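PDB 7BVT: hypothetical sugar ABC-transporter sugar binding protein from Arthrobacter globiformis, which binds cyclic alpha-maltosyl-(1→6)-maltose and, as the solute-binding protein of an ABC transporter, probably delivers it for uptake into the cell. Local coordinates for residues A[319-327]-A[335-343]. Residues are numbered along the deposited sequence; the frame is centred on the assembly and turned at random.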
loop_
_atom_site.group_PDB
_atom_site.type_symbol
_atom_site.label_atom_id
_atom_site.label_comp_id
_atom_site.label_asym_id
_atom_site.label_seq_id
_atom_site.Cartn_x
_atom_site.Cartn_y
_atom_site.Cartn_z
ATOM N N PHE A 319 17.041 10.959 -6.788
ATOM C CA PHE A 319 16.145 9.802 -6.955
ATOM C C PHE A 319 14.706 10.269 -7.202
ATOM O O PHE A 319 13.975 9.594 -7.927
ATOM C CB PHE A 319 16.234 8.875 -5.746
ATOM C CG PHE A 319 15.794 7.480 -6.089
ATOM C CD1 PHE A 319 16.613 6.633 -6.827
ATOM C CD2 PHE A 319 14.576 6.999 -5.647
ATOM C CE1 PHE A 319 16.223 5.335 -7.093
ATOM C CE2 PHE A 319 14.208 5.691 -5.916
ATOM C CZ PHE A 319 15.028 4.869 -6.652
ATOM N N LEU A 320 14.329 11.431 -6.659
ATOM C CA LEU A 320 12.917 11.917 -6.736
ATOM C C LEU A 320 12.716 12.924 -7.870
ATOM O O LEU A 320 11.624 13.491 -7.968
ATOM C CB LEU A 320 12.552 12.502 -5.368
ATOM C CG LEU A 320 12.327 11.433 -4.292
ATOM C CD1 LEU A 320 12.178 12.044 -2.912
ATOM C CD2 LEU A 320 11.123 10.535 -4.619
ATOM N N GLU A 321 13.725 13.168 -8.716
ATOM C CA GLU A 321 13.503 14.027 -9.910
ATOM C C GLU A 321 12.640 13.242 -10.893
ATOM O O GLU A 321 12.725 11.990 -10.952
ATOM C CB GLU A 321 14.835 14.449 -10.524
ATOM C CG GLU A 321 15.659 15.298 -9.583
ATOM C CD GLU A 321 17.009 15.753 -10.091
ATOM O OE1 GLU A 321 17.397 15.341 -11.210
ATOM O OE2 GLU A 321 17.662 16.515 -9.364
ATOM N N PRO A 322 11.819 13.939 -11.707
ATOM C CA PRO A 322 10.877 13.252 -12.588
ATOM C C PRO A 322 11.529 12.201 -13.496
ATOM O O PRO A 322 10.962 11.111 -13.692
ATOM C CB PRO A 322 10.231 14.378 -13.401
ATOM C CG PRO A 322 10.454 15.632 -12.600
ATOM C CD PRO A 322 11.673 15.410 -11.723
ATOM N N ASP A 323 12.676 12.530 -14.097
ATOM C CA ASP A 323 13.315 11.563 -15.024
ATOM C C ASP A 323 13.638 10.258 -14.308
ATOM O O ASP A 323 13.476 9.182 -14.938
ATOM C CB ASP A 323 14.603 12.103 -15.644
ATOM C CG ASP A 323 14.346 13.198 -16.671
ATOM O OD1 ASP A 323 13.158 13.500 -16.952
ATOM O OD2 ASP A 323 15.363 13.697 -17.209
ATOM N N GLN A 324 14.115 10.337 -13.067
ATOM C CA GLN A 324 14.458 9.125 -12.268
ATOM C C GLN A 324 13.173 8.392 -11.889
ATOM O O GLN A 324 13.093 7.186 -12.062
ATOM C CB GLN A 324 15.303 9.495 -11.046
ATOM C CG GLN A 324 16.782 9.624 -11.377
ATOM C CD GLN A 324 17.096 10.795 -12.274
ATOM O OE1 GLN A 324 17.231 10.638 -13.501
ATOM N NE2 GLN A 324 17.149 11.995 -11.707
ATOM N N VAL A 325 12.181 9.124 -11.380
ATOM C CA VAL A 325 10.920 8.516 -10.914
ATOM C C VAL A 325 10.239 7.821 -12.116
ATOM O O VAL A 325 9.719 6.705 -11.968
ATOM C CB VAL A 325 10.019 9.610 -10.313
ATOM C CG1 VAL A 325 8.540 9.210 -10.230
ATOM C CG2 VAL A 325 10.563 10.080 -8.978
ATOM N N THR A 326 10.272 8.430 -13.306
ATOM C CA THR A 326 9.619 7.828 -14.491
ATOM C C THR A 326 10.362 6.544 -14.843
ATOM O O THR A 326 9.731 5.477 -14.977
ATOM C CB THR A 326 9.656 8.793 -15.676
ATOM O OG1 THR A 326 8.987 9.985 -15.286
ATOM C CG2 THR A 326 8.983 8.219 -16.905
ATOM N N GLU A 327 11.678 6.615 -14.982
ATOM C CA GLU A 327 12.427 5.395 -15.421
ATOM C C GLU A 327 12.335 4.296 -14.372
ATOM O O GLU A 327 12.058 3.141 -14.721
ATOM C CB GLU A 327 13.903 5.662 -15.731
ATOM C CG GLU A 327 14.340 5.047 -17.081
ATOM C CD GLU A 327 15.387 3.928 -17.125
ATOM O OE1 GLU A 327 16.079 3.669 -16.102
ATOM O OE2 GLU A 327 15.530 3.311 -18.213
ATOM N N LEU A 335 4.270 2.161 -8.825
ATOM C CA LEU A 335 3.595 3.397 -9.231
ATOM C C LEU A 335 4.462 4.592 -8.848
ATOM O O LEU A 335 5.140 4.555 -7.821
ATOM C CB LEU A 335 2.234 3.489 -8.531
ATOM C CG LEU A 335 1.335 2.284 -8.717
ATOM C CD1 LEU A 335 0.032 2.464 -7.988
ATOM C CD2 LEU A 335 1.047 2.037 -10.193
ATOM N N PRO A 336 4.429 5.680 -9.638
ATOM C CA PRO A 336 5.286 6.811 -9.364
ATOM C C PRO A 336 4.805 7.513 -8.099
ATOM O O PRO A 336 3.603 7.621 -7.859
ATOM C CB PRO A 336 5.168 7.758 -10.545
ATOM C CG PRO A 336 4.162 7.148 -11.459
ATOM C CD PRO A 336 3.713 5.822 -10.916
ATOM N N VAL A 337 5.734 8.053 -7.350
ATOM C CA VAL A 337 5.373 8.772 -6.097
ATOM C C VAL A 337 5.032 10.249 -6.365
ATOM O O VAL A 337 4.526 10.910 -5.437
ATOM C CB VAL A 337 6.493 8.639 -5.046
ATOM C CG1 VAL A 337 6.746 7.182 -4.729
ATOM C CG2 VAL A 337 7.779 9.328 -5.442
ATOM N N LEU A 338 5.364 10.778 -7.539
ATOM C CA LEU A 338 5.123 12.167 -7.923
ATOM C C LEU A 338 3.759 12.270 -8.607
ATOM O O LEU A 338 3.494 11.503 -9.534
ATOM C CB LEU A 338 6.231 12.628 -8.858
ATOM C CG LEU A 338 7.633 12.639 -8.283
ATOM C CD1 LEU A 338 8.642 13.112 -9.324
ATOM C CD2 LEU A 338 7.737 13.570 -7.081
ATOM N N ASP A 339 2.951 13.254 -8.208
ATOM C CA ASP A 339 1.671 13.520 -8.881
ATOM C C ASP A 339 1.973 13.842 -10.354
ATOM O O ASP A 339 1.232 13.377 -11.253
ATOM C CB ASP A 339 0.902 14.662 -8.210
ATOM C CG ASP A 339 0.238 14.447 -6.849
ATOM O OD1 ASP A 339 0.327 13.386 -6.327
ATOM O OD2 ASP A 339 -0.303 15.445 -6.295
ATOM N N SER A 340 3.002 14.636 -10.606
ATOM C CA SER A 340 3.293 15.187 -11.952
ATOM C C SER A 340 3.639 14.048 -12.910
ATOM O O SER A 340 3.348 14.157 -14.097
ATOM C CB SER A 340 4.422 16.141 -11.918
ATOM O OG SER A 340 5.642 15.480 -11.651
ATOM N N VAL A 341 4.153 12.949 -12.397
ATOM C CA VAL A 341 4.494 11.795 -13.277
ATOM C C VAL A 341 3.238 10.946 -13.464
ATOM O O VAL A 341 2.927 10.602 -14.608
ATOM C CB VAL A 341 5.700 11.012 -12.738
ATOM C CG1 VAL A 341 5.926 9.739 -13.539
ATOM C CG2 VAL A 341 6.945 11.855 -12.701
ATOM N N ALA A 342 2.510 10.629 -12.400
ATOM C CA ALA A 342 1.282 9.806 -12.457
ATOM C C ALA A 342 0.267 10.425 -13.416
ATOM O O ALA A 342 -0.470 9.650 -14.059
ATOM C CB ALA A 342 0.677 9.634 -11.080
ATOM N N THR A 343 0.275 11.760 -13.561
ATOM C CA THR A 343 -0.691 12.480 -14.419
ATOM C C THR A 343 -0.039 12.990 -15.696
ATOM O O THR A 343 -0.754 13.636 -16.471
ATOM C CB THR A 343 -1.364 13.635 -13.681
ATOM O OG1 THR A 343 -0.359 14.605 -13.376
ATOM C CG2 THR A 343 -2.056 13.205 -12.414
#
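Pro336 opens the contact with the CB corner of its ring, which meets Val325 CG1 at 3.7 Å, the two side chains crossing at about a right angle. Its neighbour Val337 turns to Leu320, the first residue beyond helix 306-319: Val337 CG2, set between its own backbone N and carbonyl carbon, touches Leu320 CD2 at 3.6 Å. Both of these side chains also rest on strand 131-136, which ties the pair to the central sheet.

Leu338 points toward 319-327. Leu338 CD1 lies 3.6 Å from Val325 CG2 and only 3.3 Å from Leu320 O, so a carbonyl at the turn between two helices is faced by a methyl group. Leu338 is also the N-cap residue of the short helix 339-342, where its own O accepts from Val341 N and Ala342 N. Next, Ser340 OG is hydrogen-bonded to Asp117, binding this helix to helix 112-117.

Val341 completes the row. Val341 CG2 comes to 4.0 Å from Val325 CG1 and also touches Pro322 CB. Val341 CG1 lies 3.5 Å from Thr326 OG1. That hydroxyl is already engaged: beside the backbone N (chi1 -59°), Thr326 OG1 donates to Pro322 O over 2.8 Å, 39° out of the carbonyl plane, and Thr326 N reaches the same oxygen from the opposite face. Tyr347 of helix 345-354 covers Pro336 and Val341.

Val325 thus sits at the centre, CG1 mainly against Pro336 and Val341, CG2 against Leu338 CD1. The example illustrates a general principle: with no hydrogen bond crossing between 319-327 and 335-343, apolar shape fit around Val325 holds them together, while Thr326 OG1, satisfied within its own helix, can lie beside the methyls of Val341.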